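Amuc_1102 (Akkermansia muciniphila, PDB 7DSZ) is of unknown function but adopts an immunoglobulin-like fold related to archaeal type IV pilus proteins, and may therefore belong to a pilus-like surface system. Local coordinates at residues M17-S22 and F58-A63; S68-A73 and N102-E107; N108-V113 and Y190-E195. All coordinates share one frame; numbering follows the deposited sequence.

Contact 1: residues M17-S22 and F58-A63; sequences MQVRVS and FKVEAA
F58 meets V21 at the start of the pairing: CG1 of V21 comes to 4.0 Å from CD2 of the ring, obliquely, and F76 also meets this ring. K59 carries one rung of the ladder: its carbonyl O receives S22 N at 2.8 Å, and its own N returns a longer bond to S22 O, while its aliphatic chain runs out of the contact. V60 turns back to the inner face. Its CG1, anti to the backbone N (chi1 -174°), touches CG1 of V19 at 3.6 Å, the tightest apolar meeting here. From Q18 to S22 the pairing with A63 to K59 is antiparallel and unbroken, and it joins the first two strands of an immunoglobulin-like sandwich. V19, V21, V60 and A62 share one face, from which the valines reach I71, L74 and V141 of the other sheet, whereas the side chains of Q18, R20, S22, K59, E61 and A63 start out from the opposite face. E61 exchanges two nearly straight bonds with R20, the shorter from E61 N to R20 O at 2.8 Å. The R20 chain bends at chi2 (-67°) and curls back to its own strand, where NH1 reaches V19 O at 2.7 Å from above the carbonyl plane. A62 offers only a methyl, 4.1 Å from SD of M17. At A63 the carbonyl O accepts Q18 N at 3.0 Å and also a water, which in turn accepts a hydrogen from NE2 of Q18.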
loop_
_atom_site.group_PDB
_atom_site.type_symbol
_atom_site.label_atom_id
_atom_site.label_comp_id
_atom_site.label_asym_id
_atom_site.label_seq_id
_atom_site.Cartn_x
_atom_site.Cartn_y
_atom_site.Cartn_z
ATOM N N MET C 17 -14.098 -1.418 -29.823
ATOM C CA MET C 17 -15.179 -1.067 -28.904
ATOM C C MET C 17 -15.002 0.357 -28.386
ATOM O O MET C 17 -13.888 0.798 -28.084
ATOM C CB MET C 17 -15.231 -2.055 -27.730
ATOM C CG MET C 17 -16.315 -1.750 -26.693
ATOM S SD MET C 17 -16.260 -2.902 -25.280
ATOM C CE MET C 17 -14.544 -2.712 -24.821
ATOM N N GLN C 18 -16.105 1.092 -28.323
ATOM C CA GLN C 18 -16.119 2.428 -27.761
ATOM C C GLN C 18 -17.016 2.422 -26.537
ATOM O O GLN C 18 -17.902 1.579 -26.389
ATOM C CB GLN C 18 -16.597 3.473 -28.778
ATOM C CG GLN C 18 -15.818 3.429 -30.083
ATOM C CD GLN C 18 -16.269 4.504 -31.056
ATOM O OE1 GLN C 18 -16.025 5.689 -30.851
ATOM N NE2 GLN C 18 -16.949 4.093 -32.105
ATOM N N VAL C 19 -16.791 3.391 -25.667
ATOM C CA VAL C 19 -17.384 3.416 -24.342
ATOM C C VAL C 19 -17.957 4.801 -24.091
ATOM O O VAL C 19 -17.348 5.810 -24.467
ATOM C CB VAL C 19 -16.308 3.038 -23.292
ATOM C CG1 VAL C 19 -16.726 3.425 -21.909
ATOM C CG2 VAL C 19 -15.993 1.543 -23.386
ATOM N N ARG C 20 -19.126 4.849 -23.461
ATOM C CA ARG C 20 -19.734 6.086 -23.003
ATOM C C ARG C 20 -20.015 6.004 -21.511
ATOM O O ARG C 20 -20.523 4.990 -21.014
ATOM C CB ARG C 20 -21.027 6.382 -23.753
ATOM C CG ARG C 20 -20.781 6.666 -25.230
ATOM C CD ARG C 20 -20.001 7.965 -25.403
ATOM N NE ARG C 20 -19.681 8.255 -26.800
ATOM C CZ ARG C 20 -18.538 7.935 -27.400
ATOM N NH1 ARG C 20 -17.567 7.305 -26.742
ATOM N NH2 ARG C 20 -18.357 8.256 -28.673
ATOM N N VAL C 21 -19.690 7.080 -20.806
ATOM C CA VAL C 21 -19.812 7.147 -19.357
ATOM C C VAL C 21 -20.786 8.264 -19.007
ATOM O O VAL C 21 -20.591 9.418 -19.406
ATOM C CB VAL C 21 -18.445 7.382 -18.693
ATOM C CG1 VAL C 21 -18.608 7.521 -17.194
ATOM C CG2 VAL C 21 -17.509 6.222 -19.018
ATOM N N SER C 22 -21.846 7.920 -18.291
ATOM C CA SER C 22 -22.809 8.896 -17.802
ATOM C C SER C 22 -22.425 9.266 -16.374
ATOM O O SER C 22 -22.557 8.448 -15.464
ATOM C CB SER C 22 -24.228 8.338 -17.852
ATOM O OG SER C 22 -25.143 9.276 -17.317
ATOM N N PHE C 58 -21.662 7.007 -11.406
ATOM C CA PHE C 58 -21.554 6.903 -12.856
ATOM C C PHE C 58 -22.058 5.550 -13.336
ATOM O O PHE C 58 -22.203 4.606 -12.560
ATOM C CB PHE C 58 -20.120 7.155 -13.337
ATOM C CG PHE C 58 -19.151 6.030 -13.066
ATOM C CD1 PHE C 58 -18.467 5.958 -11.864
ATOM C CD2 PHE C 58 -18.867 5.098 -14.043
ATOM C CE1 PHE C 58 -17.534 4.957 -11.641
ATOM C CE2 PHE C 58 -17.936 4.094 -13.828
ATOM C CZ PHE C 58 -17.274 4.013 -12.622
ATOM N N LYS C 59 -22.348 5.489 -14.641
ATOM C CA LYS C 59 -22.757 4.259 -15.306
ATOM C C LYS C 59 -22.087 4.231 -16.674
ATOM O O LYS C 59 -21.909 5.280 -17.300
ATOM C CB LYS C 59 -24.293 4.171 -15.441
ATOM C CG LYS C 59 -24.770 2.930 -16.184
ATOM C CD LYS C 59 -26.288 2.956 -16.375
ATOM C CE LYS C 59 -26.986 2.288 -15.219
ATOM N NZ LYS C 59 -28.431 2.001 -15.532
ATOM N N VAL C 60 -21.696 3.039 -17.122
ATOM C CA VAL C 60 -20.987 2.843 -18.385
ATOM C C VAL C 60 -21.905 2.139 -19.374
ATOM O O VAL C 60 -22.637 1.219 -19.000
ATOM C CB VAL C 60 -19.708 2.005 -18.190
ATOM C CG1 VAL C 60 -18.906 1.929 -19.490
ATOM C CG2 VAL C 60 -18.871 2.569 -17.056
ATOM N N GLU C 61 -21.820 2.526 -20.646
ATOM C CA GLU C 61 -22.413 1.743 -21.728
ATOM C C GLU C 61 -21.379 1.616 -22.834
ATOM O O GLU C 61 -20.387 2.344 -22.856
ATOM C CB GLU C 61 -23.710 2.383 -22.262
ATOM C CG GLU C 61 -24.836 2.569 -21.215
ATOM C CD GLU C 61 -25.488 1.265 -20.767
ATOM O OE1 GLU C 61 -25.186 0.199 -21.353
ATOM O OE2 GLU C 61 -26.327 1.317 -19.835
ATOM N N ALA C 62 -21.599 0.677 -23.763
ATOM C CA ALA C 62 -20.573 0.428 -24.759
ATOM C C ALA C 62 -21.192 -0.040 -26.075
ATOM O O ALA C 62 -22.297 -0.591 -26.116
ATOM C CB ALA C 62 -19.556 -0.620 -24.274
ATOM N N ALA C 63 -20.420 0.161 -27.139
ATOM C CA ALA C 63 -20.757 -0.221 -28.503
ATOM C C ALA C 63 -19.532 -0.857 -29.157
ATOM O O ALA C 63 -18.547 -0.166 -29.443
ATOM C CB ALA C 63 -21.235 1.008 -29.286
HETATM O O HOH W 1 -17.835 1.081 -31.689
#

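Contact 2: residues S68-A73 and N102-E107; sequences SGYIDA and NVPVGE
Y70 and I71 pair with P104 and V103 at the open end of an antiparallel beta hairpin, strands 70-83 and 91-104. I71 and V103 form the hydrogen-bonded pair, the shorter bond running from I71 N to V103 O at 2.9 Å; V105 N to G69 O, also 2.9 Å, extends the ladder outward. Y70 and P104 face each other as the non-hydrogen-bonded pair. CB of P104 sits off-centre over the tyrosine ring, 4.2 Å from its centroid, in a CH-pi contact, while N102 O lies in the ring plane at the edge, 3.3 Å from CD2. A water links Y70 OH to OE1 of E107. A serine in place of Y70 would probably leave P104 CB without its aromatic partner and E107 without the water bridge. On the other face CG1 of I71, set between the backbone N and the carbonyl carbon (chi1 62°), lies alongside V103, 3.8 Å from CB, and CG2 of I71 meets CG2 of V105 crosswise. Past the corner, N102 N reaches D72 O from above its carbonyl plane. D72 hydrogen-bonds T12 and forms a salt bridge with R122 of the second subunit, whose S119 and R122 hold the amide of N102; I71 and V103 pack against V60 of strand 50-63.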
loop_
_atom_site.group_PDB
_atom_site.type_symbol
_atom_site.label_atom_id
_atom_site.label_comp_id
_atom_site.label_asym_id
_atom_site.label_seq_id
_atom_site.Cartn_x
_atom_site.Cartn_y
_atom_site.Cartn_z
ATOM N N SER C 68 -18.103 -10.176 -21.867
ATOM C CA SER C 68 -17.886 -10.390 -20.443
ATOM C C SER C 68 -18.758 -9.500 -19.565
ATOM O O SER C 68 -18.853 -9.754 -18.358
ATOM C CB SER C 68 -16.402 -10.161 -20.105
ATOM O OG SER C 68 -16.085 -8.762 -20.074
ATOM N N GLY C 69 -19.374 -8.462 -20.125
ATOM C CA GLY C 69 -20.136 -7.523 -19.327
ATOM C C GLY C 69 -19.302 -6.458 -18.653
ATOM O O GLY C 69 -19.851 -5.669 -17.866
ATOM N N TYR C 70 -18.004 -6.409 -18.948
ATOM C CA TYR C 70 -17.065 -5.504 -18.297
ATOM C C TYR C 70 -16.101 -4.939 -19.326
ATOM O O TYR C 70 -15.823 -5.567 -20.350
ATOM C CB TYR C 70 -16.214 -6.223 -17.248
ATOM C CG TYR C 70 -16.895 -6.658 -15.989
ATOM C CD1 TYR C 70 -17.701 -7.794 -15.951
ATOM C CD2 TYR C 70 -16.685 -5.957 -14.814
ATOM C CE1 TYR C 70 -18.294 -8.204 -14.757
ATOM C CE2 TYR C 70 -17.276 -6.345 -13.629
ATOM C CZ TYR C 70 -18.077 -7.471 -13.605
ATOM O OH TYR C 70 -18.660 -7.839 -12.407
ATOM N N ILE C 71 -15.553 -3.761 -19.025
ATOM C CA ILE C 71 -14.431 -3.222 -19.784
ATOM C C ILE C 71 -13.175 -3.307 -18.922
ATOM O O ILE C 71 -13.235 -3.388 -17.687
ATOM C CB ILE C 71 -14.659 -1.776 -20.276
ATOM C CG1 ILE C 71 -14.828 -0.809 -19.096
ATOM C CG2 ILE C 71 -15.870 -1.710 -21.230
ATOM C CD1 ILE C 71 -14.964 0.677 -19.514
ATOM N N ASP C 72 -12.021 -3.276 -19.598
ATOM C CA ASP C 72 -10.734 -3.456 -18.926
ATOM C C ASP C 72 -10.500 -2.417 -17.841
ATOM O O ASP C 72 -10.081 -2.758 -16.727
ATOM C CB ASP C 72 -9.594 -3.375 -19.936
ATOM C CG ASP C 72 -9.433 -4.634 -20.740
ATOM O OD1 ASP C 72 -9.724 -5.731 -20.213
ATOM O OD2 ASP C 72 -8.988 -4.510 -21.898
ATOM N N ALA C 73 -10.689 -1.135 -18.169
ATOM C CA ALA C 73 -10.290 -0.057 -17.264
ATOM C C ALA C 73 -10.924 1.254 -17.697
ATOM O O ALA C 73 -11.315 1.424 -18.850
ATOM C CB ALA C 73 -8.769 0.119 -17.212
ATOM N N ASN C 102 -11.786 -3.650 -14.417
ATOM C CA ASN C 102 -12.997 -4.469 -14.440
ATOM C C ASN C 102 -14.226 -3.617 -14.138
ATOM O O ASN C 102 -14.901 -3.801 -13.129
ATOM C CB ASN C 102 -12.918 -5.625 -13.431
ATOM C CG ASN C 102 -11.781 -6.572 -13.697
ATOM O OD1 ASN C 102 -11.378 -6.800 -14.840
ATOM N ND2 ASN C 102 -11.233 -7.130 -12.619
ATOM N N VAL C 103 -14.496 -2.652 -15.004
ATOM C CA VAL C 103 -15.606 -1.731 -14.805
ATOM C C VAL C 103 -16.832 -2.355 -15.465
ATOM O O VAL C 103 -16.790 -2.632 -16.682
ATOM C CB VAL C 103 -15.300 -0.338 -15.369
ATOM C CG1 VAL C 103 -16.451 0.605 -15.065
ATOM C CG2 VAL C 103 -14.011 0.207 -14.733
ATOM N N PRO C 104 -17.886 -2.654 -14.713
ATOM C CA PRO C 104 -19.058 -3.307 -15.300
ATOM C C PRO C 104 -19.793 -2.338 -16.205
ATOM O O PRO C 104 -19.752 -1.124 -16.005
ATOM C CB PRO C 104 -19.905 -3.677 -14.077
ATOM C CG PRO C 104 -19.585 -2.630 -13.083
ATOM C CD PRO C 104 -18.099 -2.311 -13.294
ATOM N N VAL C 105 -20.446 -2.892 -17.220
ATOM C CA VAL C 105 -21.246 -2.121 -18.168
ATOM C C VAL C 105 -22.713 -2.252 -17.777
ATOM O O VAL C 105 -23.166 -3.333 -17.373
ATOM C CB VAL C 105 -21.000 -2.607 -19.613
ATOM C CG1 VAL C 105 -21.858 -1.842 -20.596
ATOM C CG2 VAL C 105 -19.525 -2.464 -19.987
ATOM N N GLY C 106 -23.454 -1.147 -17.852
ATOM C CA GLY C 106 -24.876 -1.183 -17.562
ATOM C C GLY C 106 -25.238 -1.203 -16.094
ATOM O O GLY C 106 -26.356 -1.593 -15.748
ATOM N N GLU C 107 -24.336 -0.777 -15.217
ATOM C CA GLU C 107 -24.522 -0.917 -13.780
ATOM C C GLU C 107 -24.149 0.382 -13.079
ATOM O O GLU C 107 -23.072 0.930 -13.326
ATOM C CB GLU C 107 -23.663 -2.075 -13.274
ATOM C CG GLU C 107 -23.837 -2.446 -11.838
ATOM C CD GLU C 107 -23.083 -3.726 -11.510
ATOM O OE1 GLU C 107 -23.175 -4.686 -12.308
ATOM O OE2 GLU C 107 -22.398 -3.762 -10.466
HETATM O O HOH W 2 -21.402 -7.135 -13.157
HETATM O O HOH W 3 -9.134 -5.698 -15.823
#

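Contact 3: residues N108-V113 and Y190-E195; sequences NTYASV and YDRYPE
Three carbons of the 190-195 loop crowd Y110 O: CD of P194 comes to 3.2 Å of it, CD2 of Y193 reaches it ring edge first at 3.4 Å, and the CA of Y193 adds a CA-H...O contact. On the same residue the ring carries the guanidinium of R192. The two groups stack, their planes 19° apart and R192 CZ 3.6 Å from the ring centroid, a cation-pi contact in which NH2 comes closest, 3.1 Å from CZ of Y110 and offset toward the rim. R192 reaches this far because it is extended from CG to NE, having left with CG anti to the backbone N (chi1 174°). Its charge has a second partner, E55, which forms a salt bridge with NE and also accepts Y193 OH; one carboxylate thereby holds both the guanidinium and the phenol. CG of R192 lies over the centre of the Y193 ring, while the guanidinium covers Y110. Farther along the strand, OG of S112 stands 3.4 Å from CE2 of Y193, while bonding to OH of Y114. At the near end a water spans T109 OG1 and D191 O, the latter at 2.6 Å. The loop thus lies across strand 109-115, which pairs with strand 50-63 through F58 and I56, and leads into strand 195-196 beside strand 91-104, where P194 packs on Y100.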
loop_
_atom_site.group_PDB
_atom_site.type_symbol
_atom_site.label_atom_id
_atom_site.label_comp_id
_atom_site.label_asym_id
_atom_site.label_seq_id
_atom_site.Cartn_x
_atom_site.Cartn_y
_atom_site.Cartn_z
ATOM N N ASN C 108 -25.034 0.878 -12.218
ATOM C CA ASN C 108 -24.710 2.075 -11.455
ATOM C C ASN C 108 -23.589 1.751 -10.484
ATOM O O ASN C 108 -23.625 0.728 -9.794
ATOM C CB ASN C 108 -25.930 2.592 -10.706
ATOM C CG ASN C 108 -27.005 3.090 -11.641
ATOM O OD1 ASN C 108 -26.807 4.063 -12.363
ATOM N ND2 ASN C 108 -28.151 2.419 -11.636
ATOM N N THR C 109 -22.576 2.608 -10.451
ATOM C CA THR C 109 -21.466 2.414 -9.530
ATOM C C THR C 109 -20.934 3.795 -9.154
ATOM O O THR C 109 -21.583 4.815 -9.410
ATOM C CB THR C 109 -20.421 1.474 -10.155
ATOM O OG1 THR C 109 -19.370 1.211 -9.216
ATOM C CG2 THR C 109 -19.845 2.062 -11.438
ATOM N N TYR C 110 -19.781 3.834 -8.485
ATOM C CA TYR C 110 -19.249 5.082 -7.955
ATOM C C TYR C 110 -17.743 5.138 -8.140
ATOM O O TYR C 110 -17.060 4.113 -8.104
ATOM C CB TYR C 110 -19.514 5.237 -6.452
ATOM C CG TYR C 110 -20.770 5.985 -6.088
ATOM C CD1 TYR C 110 -20.742 7.366 -5.893
ATOM C CD2 TYR C 110 -21.974 5.306 -5.893
ATOM C CE1 TYR C 110 -21.893 8.066 -5.541
ATOM C CE2 TYR C 110 -23.134 6.000 -5.546
ATOM C CZ TYR C 110 -23.076 7.372 -5.358
ATOM O OH TYR C 110 -24.203 8.075 -4.988
ATOM N N ALA C 111 -17.232 6.360 -8.291
ATOM C CA ALA C 111 -15.807 6.654 -8.161
ATOM C C ALA C 111 -15.606 7.593 -6.969
ATOM O O ALA C 111 -16.535 8.287 -6.542
ATOM C CB ALA C 111 -15.248 7.276 -9.446
ATOM N N SER C 112 -14.392 7.618 -6.416
ATOM C CA SER C 112 -14.184 8.461 -5.244
ATOM C C SER C 112 -12.715 8.855 -5.102
ATOM O O SER C 112 -11.818 8.220 -5.664
ATOM C CB SER C 112 -14.663 7.762 -3.958
ATOM O OG SER C 112 -13.914 6.576 -3.700
ATOM N N VAL C 113 -12.501 9.944 -4.359
ATOM C CA VAL C 113 -11.172 10.350 -3.897
ATOM C C VAL C 113 -11.350 11.005 -2.543
ATOM O O VAL C 113 -12.454 11.396 -2.159
ATOM C CB VAL C 113 -10.423 11.329 -4.835
ATOM C CG1 VAL C 113 -9.820 10.589 -5.998
ATOM C CG2 VAL C 113 -11.342 12.462 -5.273
ATOM N N TYR C 190 -17.136 -2.337 -0.133
ATOM C CA TYR C 190 -16.297 -2.799 -1.225
ATOM C C TYR C 190 -17.074 -2.853 -2.537
ATOM O O TYR C 190 -16.537 -2.492 -3.594
ATOM C CB TYR C 190 -15.675 -4.160 -0.888
ATOM C CG TYR C 190 -14.725 -4.610 -1.980
ATOM C CD1 TYR C 190 -13.408 -4.143 -2.016
ATOM C CD2 TYR C 190 -15.151 -5.468 -3.003
ATOM C CE1 TYR C 190 -12.526 -4.529 -3.030
ATOM C CE2 TYR C 190 -14.279 -5.864 -4.025
ATOM C CZ TYR C 190 -12.964 -5.394 -4.027
ATOM O OH TYR C 190 -12.082 -5.745 -5.035
ATOM N N ASP C 191 -18.356 -3.229 -2.480
ATOM C CA ASP C 191 -19.163 -3.377 -3.693
ATOM C C ASP C 191 -19.628 -2.063 -4.305
ATOM O O ASP C 191 -20.252 -2.093 -5.376
ATOM C CB ASP C 191 -20.391 -4.231 -3.397
ATOM C CG ASP C 191 -20.042 -5.681 -3.279
ATOM O OD1 ASP C 191 -18.923 -6.021 -3.726
ATOM O OD2 ASP C 191 -20.858 -6.464 -2.750
ATOM N N ARG C 192 -19.390 -0.927 -3.647
ATOM C CA ARG C 192 -19.904 0.349 -4.139
ATOM C C ARG C 192 -19.090 0.897 -5.306
ATOM O O ARG C 192 -19.608 1.712 -6.087
ATOM C CB ARG C 192 -19.940 1.353 -2.974
ATOM C CG ARG C 192 -20.324 2.798 -3.335
ATOM C CD ARG C 192 -20.417 3.635 -2.054
ATOM N NE ARG C 192 -20.609 5.063 -2.290
ATOM C CZ ARG C 192 -21.799 5.654 -2.276
ATOM N NH1 ARG C 192 -22.895 4.923 -2.046
ATOM N NH2 ARG C 192 -21.906 6.963 -2.484
ATOM N N TYR C 193 -17.840 0.464 -5.449
ATOM C CA TYR C 193 -16.887 1.018 -6.395
ATOM C C TYR C 193 -16.209 -0.109 -7.157
ATOM O O TYR C 193 -16.095 -1.230 -6.649
ATOM C CB TYR C 193 -15.794 1.818 -5.672
ATOM C CG TYR C 193 -16.252 2.725 -4.552
ATOM C CD1 TYR C 193 -16.385 2.242 -3.252
ATOM C CD2 TYR C 193 -16.501 4.079 -4.787
ATOM C CE1 TYR C 193 -16.772 3.082 -2.223
ATOM C CE2 TYR C 193 -16.901 4.924 -3.756
ATOM C CZ TYR C 193 -17.016 4.409 -2.482
ATOM O OH TYR C 193 -17.405 5.197 -1.426
ATOM N N PRO C 194 -15.689 0.163 -8.347
ATOM C CA PRO C 194 -14.853 -0.847 -9.006
ATOM C C PRO C 194 -13.520 -1.016 -8.286
ATOM O O PRO C 194 -13.111 -0.216 -7.438
ATOM C CB PRO C 194 -14.644 -0.293 -10.423
ATOM C CG PRO C 194 -15.577 0.905 -10.543
ATOM C CD PRO C 194 -15.774 1.401 -9.143
ATOM N N GLU C 195 -12.834 -2.096 -8.657
ATOM C CA GLU C 195 -11.471 -2.342 -8.200
ATOM C C GLU C 195 -10.532 -1.245 -8.693
ATOM O O GLU C 195 -10.665 -0.754 -9.815
ATOM C CB GLU C 195 -11.008 -3.708 -8.726
ATOM C CG GLU C 195 -9.582 -4.100 -8.368
ATOM C CD GLU C 195 -9.186 -5.456 -8.954
ATOM O OE1 GLU C 195 -10.051 -6.131 -9.551
ATOM O OE2 GLU C 195 -8.014 -5.841 -8.786
HETATM O O HOH W 4 -20.890 -0.959 -7.672
#

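Overall arrangement
The three contacts follow one another along the chain, and segment 58-63 touches both of the later ones. Contact 1 lies about 9 Å, centre to centre, from contact 2: V60 O takes a probable hydrogen bond from G106 N at 2.8 Å, and CG2 of V60 packs on CG1 of V103. Toward contact 3, about 16 Å off, F58 O probably accepts T109 N at 2.9 Å, bringing strand 109-115 alongside strand 50-63. Contacts 2 and 3, centres about 12 Å apart, meet where ND2 of N102 packs near OE1 of E195. Both also touch the second subunit, whereas no other chain of the assembly reaches contact 1.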